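Proton-dependent oligopeptide transporter family protein (PDB 6EI3) probably carries small peptides across the bacterial membrane together with protons, as a POT-family member of the major facilitator superfamily, captured here in an auto-inhibited state. Local coordinates at residues G382-Q385 against V386-G390; A122-M125 against V126-F129; P352-R356 against L357-P361; L35-G39 against A40-D44. One frame throughout, in Å; residues are numbered along the deposited sequence.

All four contacts are local, formed by side chains and backbone a few residues apart, and none touches another. Interactions 1 and 2 are partly buried and lie on opposite sides of the chain's centre, their centres about 48 Å apart; both sit at the C-terminal end of a helix and pair a glutamine amide with an oxygen one turn away. Interactions 3 and 4 are surface contacts of loops, one leaving helix 334-357 and the other entering helix 40-60, and each uses a water. Helices 334-357 and 363-389 follow each other; 352-361 spans the end of the first and the loop beyond it, 382-390 the end of the second. Interactions 1 and 4, about 8 Å apart at their nearest atoms, share one side of the chain's centre.

Interaction 1: residues G382-Q385 against V386-G390. With 78M ((2S)-2,3-dihydroxypropyl(7Z)-pentadec-7-enoate), chain F.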
loop_
_atom_site.group_PDB
_atom_site.type_symbol
_atom_site.label_atom_id
_atom_site.label_comp_id
_atom_site.label_asym_id
_atom_site.label_seq_id
_atom_site.Cartn_x
_atom_site.Cartn_y
_atom_site.Cartn_z
ATOM N N GLY A 382 3.855 -1.758 -21.904
ATOM C CA GLY A 382 5.065 -2.156 -22.608
ATOM C C GLY A 382 4.929 -2.009 -24.113
ATOM O O GLY A 382 5.851 -1.514 -24.773
ATOM N N ALA A 383 3.759 -2.415 -24.658
ATOM C CA ALA A 383 3.445 -2.319 -26.091
ATOM C C ALA A 383 3.378 -0.842 -26.521
ATOM O O ALA A 383 3.833 -0.492 -27.608
ATOM C CB ALA A 383 2.136 -3.039 -26.392
ATOM N N ILE A 384 2.889 0.033 -25.627
ATOM C CA ILE A 384 2.855 1.467 -25.879
ATOM C C ILE A 384 4.301 1.988 -25.936
ATOM O O ILE A 384 4.656 2.721 -26.868
ATOM C CB ILE A 384 1.985 2.193 -24.839
ATOM C CG1 ILE A 384 0.486 1.952 -25.132
ATOM C CG2 ILE A 384 2.325 3.698 -24.784
ATOM C CD1 ILE A 384 -0.412 2.052 -23.870
ATOM N N GLN A 385 5.142 1.552 -24.983
ATOM C CA GLN A 385 6.547 1.939 -24.935
ATOM C C GLN A 385 7.285 1.503 -26.189
ATOM O O GLN A 385 8.058 2.292 -26.698
ATOM C CB GLN A 385 7.252 1.370 -23.688
ATOM C CG GLN A 385 8.618 2.011 -23.390
ATOM C CD GLN A 385 8.529 3.502 -23.134
ATOM O OE1 GLN A 385 7.710 3.968 -22.346
ATOM N NE2 GLN A 385 9.345 4.287 -23.833
ATOM N N VAL A 386 7.055 0.257 -26.673
ATOM C CA VAL A 386 7.708 -0.294 -27.881
ATOM C C VAL A 386 7.345 0.557 -29.118
ATOM O O VAL A 386 8.215 0.796 -29.947
ATOM C CB VAL A 386 7.428 -1.816 -28.073
ATOM C CG1 VAL A 386 7.881 -2.310 -29.444
ATOM C CG2 VAL A 386 8.084 -2.639 -26.970
ATOM N N ALA A 387 6.080 1.040 -29.209
ATOM C CA ALA A 387 5.636 1.917 -30.300
ATOM C C ALA A 387 6.378 3.254 -30.197
ATOM O O ALA A 387 6.904 3.728 -31.198
ATOM C CB ALA A 387 4.128 2.133 -30.242
ATOM N N MET A 388 6.528 3.786 -28.974
ATOM C CA MET A 388 7.252 5.040 -28.697
ATOM C C MET A 388 8.745 4.895 -29.047
ATOM O O MET A 388 9.296 5.761 -29.727
ATOM C CB MET A 388 7.088 5.463 -27.221
ATOM C CG MET A 388 5.742 6.123 -26.894
ATOM S SD MET A 388 5.380 6.160 -25.102
ATOM C CE MET A 388 6.487 7.407 -24.569
ATOM N N ASP A 389 9.383 3.787 -28.615
ATOM C CA ASP A 389 10.797 3.512 -28.879
ATOM C C ASP A 389 11.114 3.415 -30.388
ATOM O O ASP A 389 12.206 3.791 -30.801
ATOM C CB ASP A 389 11.271 2.258 -28.111
ATOM C CG ASP A 389 11.178 2.356 -26.587
ATOM O OD1 ASP A 389 11.228 3.488 -26.052
ATOM O OD2 ASP A 389 11.081 1.300 -25.931
ATOM N N GLY A 390 10.147 2.938 -31.177
ATOM C CA GLY A 390 10.256 2.792 -32.628
ATOM C C GLY A 390 9.971 4.060 -33.428
ATOM O O GLY A 390 9.831 4.003 -34.652
HETATM O O21 78M F . 0.756 3.101 -33.481
HETATM C C20 78M F . 1.091 2.090 -32.541
HETATM C C18 78M F . 0.005 1.043 -32.475
HETATM O O19 78M F . -1.221 1.618 -32.017
HETATM C C17 78M F . 0.392 -0.170 -31.655
HETATM O O2 78M F . 0.275 0.122 -30.239
HETATM C C1 78M F . -0.790 -0.363 -29.587
HETATM O O1 78M F . -1.789 -0.758 -30.132
HETATM C C2 78M F . -0.568 -0.366 -28.101
HETATM C C3 78M F . -1.779 -0.835 -27.298
HETATM C C4 78M F . -1.504 -2.057 -26.439
HETATM C C5 78M F . -1.954 -3.384 -27.028
HETATM C C6 78M F . -1.503 -4.596 -26.209
HETATM C C7 78M F . -2.634 -5.401 -25.653
HETATM C C8 78M F . -3.235 -5.219 -24.490
HETATM C C9 78M F . -4.368 -6.025 -23.928
HETATM C C10 78M F . -5.680 -5.879 -24.709
HETATM C C11 78M F . -6.659 -7.029 -24.510
HETATM C C12 78M F . -7.558 -6.907 -23.289
HETATM C C13 78M F . -8.295 -8.187 -22.942
HETATM C C15 78M F . -9.975 -9.345 -21.461
HETATM C C14 78M F . -9.277 -8.047 -21.794
#
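Gln385 and Asp389, one helical turn apart, are joined side chain to side chain: Gln385 NE2 donates to Asp389 OD1 at 3.0 Å. The bond is nearly straight at the hydrogen (165°) and lies in the amide plane, yet it reaches the oxygen from above the carboxylate, whose plane is turned 44° from that of the amide. Gln385 extends with CG anti to the backbone N (chi1 -166°) and then bends at chi2, which carries NE2 over to the aspartate. The backbone doubles the link, since Asp389 N donates to Gln385 O at 2.8 Å. A second pair sits beside it: Ile384 CG2 packs on Met388 SD at 3.9 Å, and Met388 N binds Ile384 O. Three side chains meet a bound monoacylglycerol: Ile384 CG1 next to the ester at C2, Ala383 CB further along the acyl chain at C4, and Ala387 CB at glycerol carbon C20, 3.8 Å away.

Further out, the other ends of the polar pair are also held. Ser470 bonds Asp389 OD2 and Gln316 bonds Gln385 OE1, so each group has a second polar partner, while Ala473 of helix 471-495 packs on both side chains. The whole is the C-terminal end of helix 363-389, with i to i+4 side-chain pairing on its protein-facing side and small and branched apolar residues lining a lipid site.

Interaction 2: residues A122-M125 against V126-F129; sequences ASFM and VDQF
Ala122 lies near the start of the short helix 121-127 of this major facilitator fold; its carbonyl O accepts the N-H of Val126 and also lies 3.4 Å from Val126 CG2. Ser123 O takes the next i to i+4 bond, from Asp127 N at 3.2 Å; the carboxylate of Asp127 is salt-bridged to Lys75 of helix 62-95. At Phe124 the pattern changes, because its carbonyl O is gripped by a side chain: Gln128 NE2 donates to it at 2.9 Å, with the oxygen in the amide plane. The same nitrogen lies over the centre of the Phe124 ring, 3.6 Å above its plane, with ring and amide 47° apart. Gln128 gets there by bending back at chi2 (-48°), and its OE1 is held by Val194 N and Gln3. Tyr193 meets the Phe124 ring edge-to-face.

Met125 O accepts Gln128 N at 3.1 Å, an i to i+3 bond. The Met125 side chain, bent at chi2 and chi3, is a Met-aromatic partner of Phe129: SD lies at the ring edge, 5.0 Å from the centroid and 3.7 Å from Phe129 CE1.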
loop_
_atom_site.group_PDB
_atom_site.type_symbol
_atom_site.label_atom_id
_atom_site.label_comp_id
_atom_site.label_asym_id
_atom_site.label_seq_id
_atom_site.Cartn_x
_atom_site.Cartn_y
_atom_site.Cartn_z
ATOM N N ALA A 122 -9.853 5.406 11.049
ATOM C CA ALA A 122 -11.071 4.610 10.923
ATOM C C ALA A 122 -11.535 4.023 12.231
ATOM O O ALA A 122 -12.717 4.095 12.533
ATOM C CB ALA A 122 -10.896 3.518 9.878
ATOM N N SER A 123 -10.607 3.473 13.024
ATOM C CA SER A 123 -10.884 2.880 14.343
ATOM C C SER A 123 -11.413 3.945 15.327
ATOM O O SER A 123 -12.352 3.674 16.071
ATOM C CB SER A 123 -9.609 2.247 14.896
ATOM O OG SER A 123 -9.906 1.599 16.120
ATOM N N PHE A 124 -10.809 5.162 15.324
ATOM C CA PHE A 124 -11.255 6.273 16.194
ATOM C C PHE A 124 -12.646 6.738 15.788
ATOM O O PHE A 124 -13.426 7.158 16.634
ATOM C CB PHE A 124 -10.258 7.443 16.130
ATOM C CG PHE A 124 -10.516 8.576 17.099
ATOM C CD1 PHE A 124 -10.372 8.387 18.471
ATOM C CD2 PHE A 124 -10.791 9.858 16.635
ATOM C CE1 PHE A 124 -10.567 9.443 19.365
ATOM C CE2 PHE A 124 -11.018 10.907 17.529
ATOM C CZ PHE A 124 -10.873 10.700 18.886
ATOM N N MET A 125 -12.949 6.687 14.481
ATOM C CA MET A 125 -14.282 7.067 13.987
ATOM C C MET A 125 -15.343 6.092 14.557
ATOM O O MET A 125 -16.394 6.539 15.005
ATOM C CB MET A 125 -14.306 7.050 12.445
ATOM C CG MET A 125 -15.661 7.462 11.862
ATOM S SD MET A 125 -16.794 6.051 11.701
ATOM C CE MET A 125 -16.054 5.201 10.246
ATOM N N VAL A 126 -15.098 4.765 14.460
ATOM C CA VAL A 126 -16.038 3.739 14.956
ATOM C C VAL A 126 -16.304 3.937 16.481
ATOM O O VAL A 126 -17.448 3.821 16.915
ATOM C CB VAL A 126 -15.578 2.293 14.607
ATOM C CG1 VAL A 126 -16.563 1.242 15.130
ATOM C CG2 VAL A 126 -15.382 2.124 13.106
ATOM N N ASP A 127 -15.254 4.316 17.256
ATOM C CA ASP A 127 -15.325 4.601 18.708
ATOM C C ASP A 127 -16.361 5.681 19.043
ATOM O O ASP A 127 -16.838 5.715 20.161
ATOM C CB ASP A 127 -13.958 5.110 19.233
ATOM C CG ASP A 127 -12.850 4.079 19.330
ATOM O OD1 ASP A 127 -13.137 2.874 19.141
ATOM O OD2 ASP A 127 -11.686 4.479 19.589
ATOM N N GLN A 128 -16.670 6.585 18.100
ATOM C CA GLN A 128 -17.611 7.686 18.337
ATOM C C GLN A 128 -19.062 7.243 18.451
ATOM O O GLN A 128 -19.882 8.012 18.945
ATOM C CB GLN A 128 -17.454 8.793 17.287
ATOM C CG GLN A 128 -16.008 9.310 17.135
ATOM C CD GLN A 128 -15.365 9.618 18.466
ATOM O OE1 GLN A 128 -15.904 10.373 19.275
ATOM N NE2 GLN A 128 -14.225 8.984 18.748
ATOM N N PHE A 129 -19.369 6.001 18.015
ATOM C CA PHE A 129 -20.707 5.396 18.073
ATOM C C PHE A 129 -20.828 4.519 19.318
ATOM O O PHE A 129 -19.935 3.707 19.577
ATOM C CB PHE A 129 -20.955 4.532 16.812
ATOM C CG PHE A 129 -21.019 5.327 15.532
ATOM C CD1 PHE A 129 -19.864 5.593 14.800
ATOM C CD2 PHE A 129 -22.232 5.815 15.056
ATOM C CE1 PHE A 129 -19.920 6.333 13.620
ATOM C CE2 PHE A 129 -22.289 6.556 13.870
ATOM C CZ PHE A 129 -21.130 6.812 13.162
#

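Interaction 3: residues P352-R356 against L357-P361; sequences PLLRR and LGWEP
Arg355 O is gripped by two donors, a water and the backbone N of Gly358. The water gives one hydrogen to this carbonyl at 2.8 Å and the other to Glu360 OE1, also at 2.8 Å, bridging the last helical turn to the loop; the bond from Gly358 N is weak at 3.4 Å. The other glutamate oxygen turns to the arginine side chain, where Glu360 OE2 and Arg355 NE form a long salt bridge of 3.9 Å, with carboxylate and guanidinium planes only 15° apart. Glu360 is bent at chi2 (67°), which folds its carboxylate back toward the helix, while Arg355 runs extended from CG to NE across Pro361 at about a right angle. Arg355 CG touches Pro361 CD at 3.5 Å.

Helix 334-357 stops here in a Schellman motif, with Gly358 at positive phi (104°), the conformation that reverses the chain at the helix end. Leu357 N still makes a regular bond to Leu353 O at 2.9 Å, whereas Trp359 N reaches Leu354 O only weakly.

On the apolar side, Leu354 lies alongside Trp359, its CG 3.8 Å from Trp359 CE3, and its CD2 also meets Pro361 CB. Leu353 and Leu357 run side by side on the surface and touch through their CD1 atoms. Beyond the turn, Arg365 at the start of helix 363-389 makes a cation-pi contact with Trp359 and binds Glu360 O. Trp359 also touches a bound monoacylglycerol.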
loop_
_atom_site.group_PDB
_atom_site.type_symbol
_atom_site.label_atom_id
_atom_site.label_comp_id
_atom_site.label_asym_id
_atom_site.label_seq_id
_atom_site.Cartn_x
_atom_site.Cartn_y
_atom_site.Cartn_z
ATOM N N PRO A 352 -23.165 -10.640 -10.711
ATOM C CA PRO A 352 -24.474 -11.289 -10.919
ATOM C C PRO A 352 -24.577 -12.060 -12.232
ATOM O O PRO A 352 -25.125 -13.150 -12.216
ATOM C CB PRO A 352 -25.458 -10.123 -10.842
ATOM C CG PRO A 352 -24.797 -9.157 -9.940
ATOM C CD PRO A 352 -23.359 -9.205 -10.408
ATOM N N LEU A 353 -23.978 -11.553 -13.335
ATOM C CA LEU A 353 -23.950 -12.240 -14.638
ATOM C C LEU A 353 -23.271 -13.591 -14.477
ATOM O O LEU A 353 -23.914 -14.615 -14.684
ATOM C CB LEU A 353 -23.224 -11.400 -15.716
ATOM C CG LEU A 353 -23.016 -12.043 -17.107
ATOM C CD1 LEU A 353 -24.360 -12.287 -17.843
ATOM C CD2 LEU A 353 -22.101 -11.193 -17.970
ATOM N N LEU A 354 -21.985 -13.572 -14.037
ATOM C CA LEU A 354 -21.107 -14.720 -13.791
ATOM C C LEU A 354 -21.787 -15.795 -12.929
ATOM O O LEU A 354 -21.692 -16.970 -13.269
ATOM C CB LEU A 354 -19.789 -14.231 -13.138
ATOM C CG LEU A 354 -18.527 -14.063 -14.018
ATOM C CD1 LEU A 354 -18.843 -13.538 -15.416
ATOM C CD2 LEU A 354 -17.504 -13.156 -13.340
ATOM N N ARG A 355 -22.507 -15.380 -11.855
ATOM C CA ARG A 355 -23.270 -16.248 -10.943
ATOM C C ARG A 355 -24.392 -16.966 -11.688
ATOM O O ARG A 355 -24.561 -18.170 -11.502
ATOM C CB ARG A 355 -23.867 -15.439 -9.779
ATOM C CG ARG A 355 -22.864 -15.093 -8.698
ATOM C CD ARG A 355 -23.385 -14.040 -7.754
ATOM N NE ARG A 355 -22.303 -13.428 -6.985
ATOM C CZ ARG A 355 -22.359 -12.211 -6.452
ATOM N NH1 ARG A 355 -23.441 -11.457 -6.612
ATOM N NH2 ARG A 355 -21.329 -11.732 -5.768
ATOM N N ARG A 356 -25.151 -16.228 -12.535
ATOM C CA ARG A 356 -26.259 -16.766 -13.344
ATOM C C ARG A 356 -25.742 -17.717 -14.418
ATOM O O ARG A 356 -26.441 -18.668 -14.765
ATOM C CB ARG A 356 -27.063 -15.643 -14.019
ATOM C CG ARG A 356 -27.877 -14.776 -13.063
ATOM C CD ARG A 356 -28.903 -13.910 -13.784
ATOM N NE ARG A 356 -28.317 -13.132 -14.880
ATOM C CZ ARG A 356 -27.746 -11.938 -14.746
ATOM N NH1 ARG A 356 -27.682 -11.352 -13.556
ATOM N NH2 ARG A 356 -27.238 -11.319 -15.800
ATOM N N LEU A 357 -24.527 -17.446 -14.946
ATOM C CA LEU A 357 -23.862 -18.224 -15.996
ATOM C C LEU A 357 -23.192 -19.517 -15.492
ATOM O O LEU A 357 -22.822 -20.365 -16.306
ATOM C CB LEU A 357 -22.858 -17.338 -16.758
ATOM C CG LEU A 357 -23.178 -17.020 -18.234
ATOM C CD1 LEU A 357 -24.463 -16.189 -18.376
ATOM C CD2 LEU A 357 -22.021 -16.285 -18.885
ATOM N N GLY A 358 -23.064 -19.668 -14.171
ATOM C CA GLY A 358 -22.484 -20.868 -13.579
ATOM C C GLY A 358 -21.062 -20.771 -13.060
ATOM O O GLY A 358 -20.613 -21.687 -12.366
ATOM N N TRP A 359 -20.335 -19.679 -13.383
ATOM C CA TRP A 359 -18.963 -19.478 -12.898
ATOM C C TRP A 359 -19.033 -18.558 -11.690
ATOM O O TRP A 359 -19.170 -17.336 -11.838
ATOM C CB TRP A 359 -18.049 -18.922 -14.004
ATOM C CG TRP A 359 -16.575 -19.014 -13.723
ATOM C CD1 TRP A 359 -15.755 -20.076 -13.983
ATOM C CD2 TRP A 359 -15.723 -17.957 -13.244
ATOM N NE1 TRP A 359 -14.450 -19.756 -13.662
ATOM C CE2 TRP A 359 -14.402 -18.462 -13.217
ATOM C CE3 TRP A 359 -15.947 -16.629 -12.838
ATOM C CZ2 TRP A 359 -13.316 -17.692 -12.772
ATOM C CZ3 TRP A 359 -14.870 -15.861 -12.421
ATOM C CH2 TRP A 359 -13.577 -16.402 -12.364
ATOM N N GLU A 360 -19.017 -19.154 -10.481
ATOM C CA GLU A 360 -19.115 -18.394 -9.234
ATOM C C GLU A 360 -17.904 -17.463 -9.066
ATOM O O GLU A 360 -16.779 -17.953 -9.024
ATOM C CB GLU A 360 -19.265 -19.327 -8.010
ATOM C CG GLU A 360 -19.673 -18.609 -6.726
ATOM C CD GLU A 360 -21.071 -18.009 -6.683
ATOM O OE1 GLU A 360 -21.989 -18.562 -7.333
ATOM O OE2 GLU A 360 -21.253 -16.997 -5.967
ATOM N N PRO A 361 -18.108 -16.126 -8.967
ATOM C CA PRO A 361 -16.959 -15.230 -8.786
ATOM C C PRO A 361 -16.551 -15.173 -7.318
ATOM O O PRO A 361 -16.800 -14.167 -6.637
ATOM C CB PRO A 361 -17.470 -13.885 -9.337
ATOM C CG PRO A 361 -18.961 -13.935 -9.151
ATOM C CD PRO A 361 -19.383 -15.377 -8.986
HETATM O O HOH W 1 -22.962 -19.636 -9.745
#

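Interaction 4: residues L35-G39 against A40-D44; sequences LQEVG and APERD
The Arg43 side chain starts with CG anti to its own carbonyl carbon (chi1 -66°), runs straight through chi2 and turns at chi3 (55°), which lays the guanidinium back along the preceding loop beside Leu35 and Glu37. There NH1 donates to Glu37 O at 3.0 Å, with the oxygen close to the guanidinium plane and the nitrogen lying nearly along the line of the C=O bond. The same NH1 donates to a water at 2.8 Å, which in turn gives a hydrogen to Leu35 O at 2.7 Å, so one nitrogen ties two loop carbonyls, one directly and one through water. Leu35 covers one face of the group: its CB is 3.7 Å from Arg43 NH1, and its CD1 lies above the same group, offset toward the rim. The methylenes of Arg43 are used as well, CG meeting Glu37 CB at 3.7 Å.

Gly39 occupies the N-cap position, and its carbonyl accepts Arg43 N at 2.9 Å as the first i to i+4 bond of the helix. Glu42 folds its carboxylate over the glycine, with OE1 3.4 Å from Gly39 CA. Glu37, bent at chi2, crosses Glu42 at about a right angle and sets its OE1 on Glu42 CB. The two carboxylates stay apart, and their like charges probably disfavour a closer approach.

The arginine's NH2 is bound by the carbonyls of Ile30 and Ser32, and Glu46 accepts the backbone N-H groups of Gln36 and Glu37. The loop from helix 25-30 is thereby folded against the first turns of helix 40-60, where Leu35 packs on Glu46 and Ile50.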
loop_
_atom_site.group_PDB
_atom_site.type_symbol
_atom_site.label_atom_id
_atom_site.label_comp_id
_atom_site.label_asym_id
_atom_site.label_seq_id
_atom_site.Cartn_x
_atom_site.Cartn_y
_atom_site.Cartn_z
ATOM N N LEU A 35 17.911 15.535 -7.863
ATOM C CA LEU A 35 18.426 14.216 -8.264
ATOM C C LEU A 35 19.918 14.325 -8.499
ATOM O O LEU A 35 20.373 15.293 -9.102
ATOM C CB LEU A 35 17.698 13.645 -9.508
ATOM C CG LEU A 35 16.163 13.485 -9.422
ATOM C CD1 LEU A 35 15.605 12.874 -10.690
ATOM C CD2 LEU A 35 15.739 12.601 -8.236
ATOM N N GLN A 36 20.694 13.365 -7.989
ATOM C CA GLN A 36 22.145 13.436 -8.163
ATOM C C GLN A 36 22.618 12.761 -9.455
ATOM O O GLN A 36 23.716 13.045 -9.910
ATOM C CB GLN A 36 22.892 12.922 -6.919
ATOM C CG GLN A 36 22.707 11.450 -6.581
ATOM C CD GLN A 36 22.926 11.132 -5.114
ATOM O OE1 GLN A 36 22.569 10.047 -4.645
ATOM N NE2 GLN A 36 23.484 12.067 -4.344
ATOM N N GLU A 37 21.782 11.904 -10.064
ATOM C CA GLU A 37 22.142 11.248 -11.330
ATOM C C GLU A 37 22.102 12.251 -12.497
ATOM O O GLU A 37 21.362 13.236 -12.434
ATOM C CB GLU A 37 21.190 10.064 -11.627
ATOM C CG GLU A 37 21.295 8.902 -10.654
ATOM C CD GLU A 37 22.627 8.176 -10.610
ATOM O OE1 GLU A 37 23.356 8.169 -11.629
ATOM O OE2 GLU A 37 22.930 7.594 -9.546
ATOM N N VAL A 38 22.864 11.984 -13.560
ATOM C CA VAL A 38 22.885 12.884 -14.721
ATOM C C VAL A 38 22.256 12.250 -15.986
ATOM O O VAL A 38 21.664 12.975 -16.787
ATOM C CB VAL A 38 24.274 13.513 -15.014
ATOM C CG1 VAL A 38 24.713 14.428 -13.870
ATOM C CG2 VAL A 38 25.338 12.460 -15.316
ATOM N N GLY A 39 22.392 10.935 -16.151
ATOM C CA GLY A 39 21.844 10.228 -17.304
ATOM C C GLY A 39 20.340 10.057 -17.191
ATOM O O GLY A 39 19.830 9.852 -16.091
ATOM N N ALA A 40 19.614 10.141 -18.317
ATOM C CA ALA A 40 18.158 10.034 -18.326
ATOM C C ALA A 40 17.624 8.720 -17.702
ATOM O O ALA A 40 16.797 8.842 -16.794
ATOM C CB ALA A 40 17.598 10.261 -19.728
ATOM N N PRO A 41 18.085 7.484 -18.064
ATOM C CA PRO A 41 17.521 6.294 -17.398
ATOM C C PRO A 41 17.893 6.182 -15.916
ATOM O O PRO A 41 17.088 5.664 -15.141
ATOM C CB PRO A 41 18.039 5.112 -18.234
ATOM C CG PRO A 41 19.180 5.620 -18.969
ATOM C CD PRO A 41 19.048 7.097 -19.125
ATOM N N GLU A 42 19.075 6.708 -15.523
ATOM C CA GLU A 42 19.559 6.726 -14.133
ATOM C C GLU A 42 18.707 7.685 -13.287
ATOM O O GLU A 42 18.428 7.402 -12.121
ATOM C CB GLU A 42 21.049 7.145 -14.069
ATOM C CG GLU A 42 22.014 6.133 -14.691
ATOM C CD GLU A 42 22.399 6.389 -16.139
ATOM O OE1 GLU A 42 21.548 6.879 -16.918
ATOM O OE2 GLU A 42 23.564 6.103 -16.494
ATOM N N ARG A 43 18.297 8.819 -13.882
ATOM C CA ARG A 43 17.441 9.793 -13.204
ATOM C C ARG A 43 16.021 9.223 -13.049
ATOM O O ARG A 43 15.390 9.464 -12.022
ATOM C CB ARG A 43 17.435 11.148 -13.919
ATOM C CG ARG A 43 18.790 11.855 -13.883
ATOM C CD ARG A 43 18.789 13.150 -14.682
ATOM N NE ARG A 43 17.722 14.074 -14.265
ATOM C CZ ARG A 43 17.839 14.972 -13.293
ATOM N NH1 ARG A 43 18.983 15.098 -12.629
ATOM N NH2 ARG A 43 16.820 15.768 -12.992
ATOM N N ASP A 44 15.538 8.435 -14.045
ATOM C CA ASP A 44 14.228 7.771 -13.949
ATOM C C ASP A 44 14.249 6.806 -12.766
ATOM O O ASP A 44 13.296 6.766 -11.993
ATOM C CB ASP A 44 13.899 6.967 -15.227
ATOM C CG ASP A 44 13.518 7.786 -16.435
ATOM O OD1 ASP A 44 13.233 8.986 -16.270
ATOM O OD2 ASP A 44 13.507 7.220 -17.555
HETATM O O HOH W 2 18.956 17.016 -10.627
#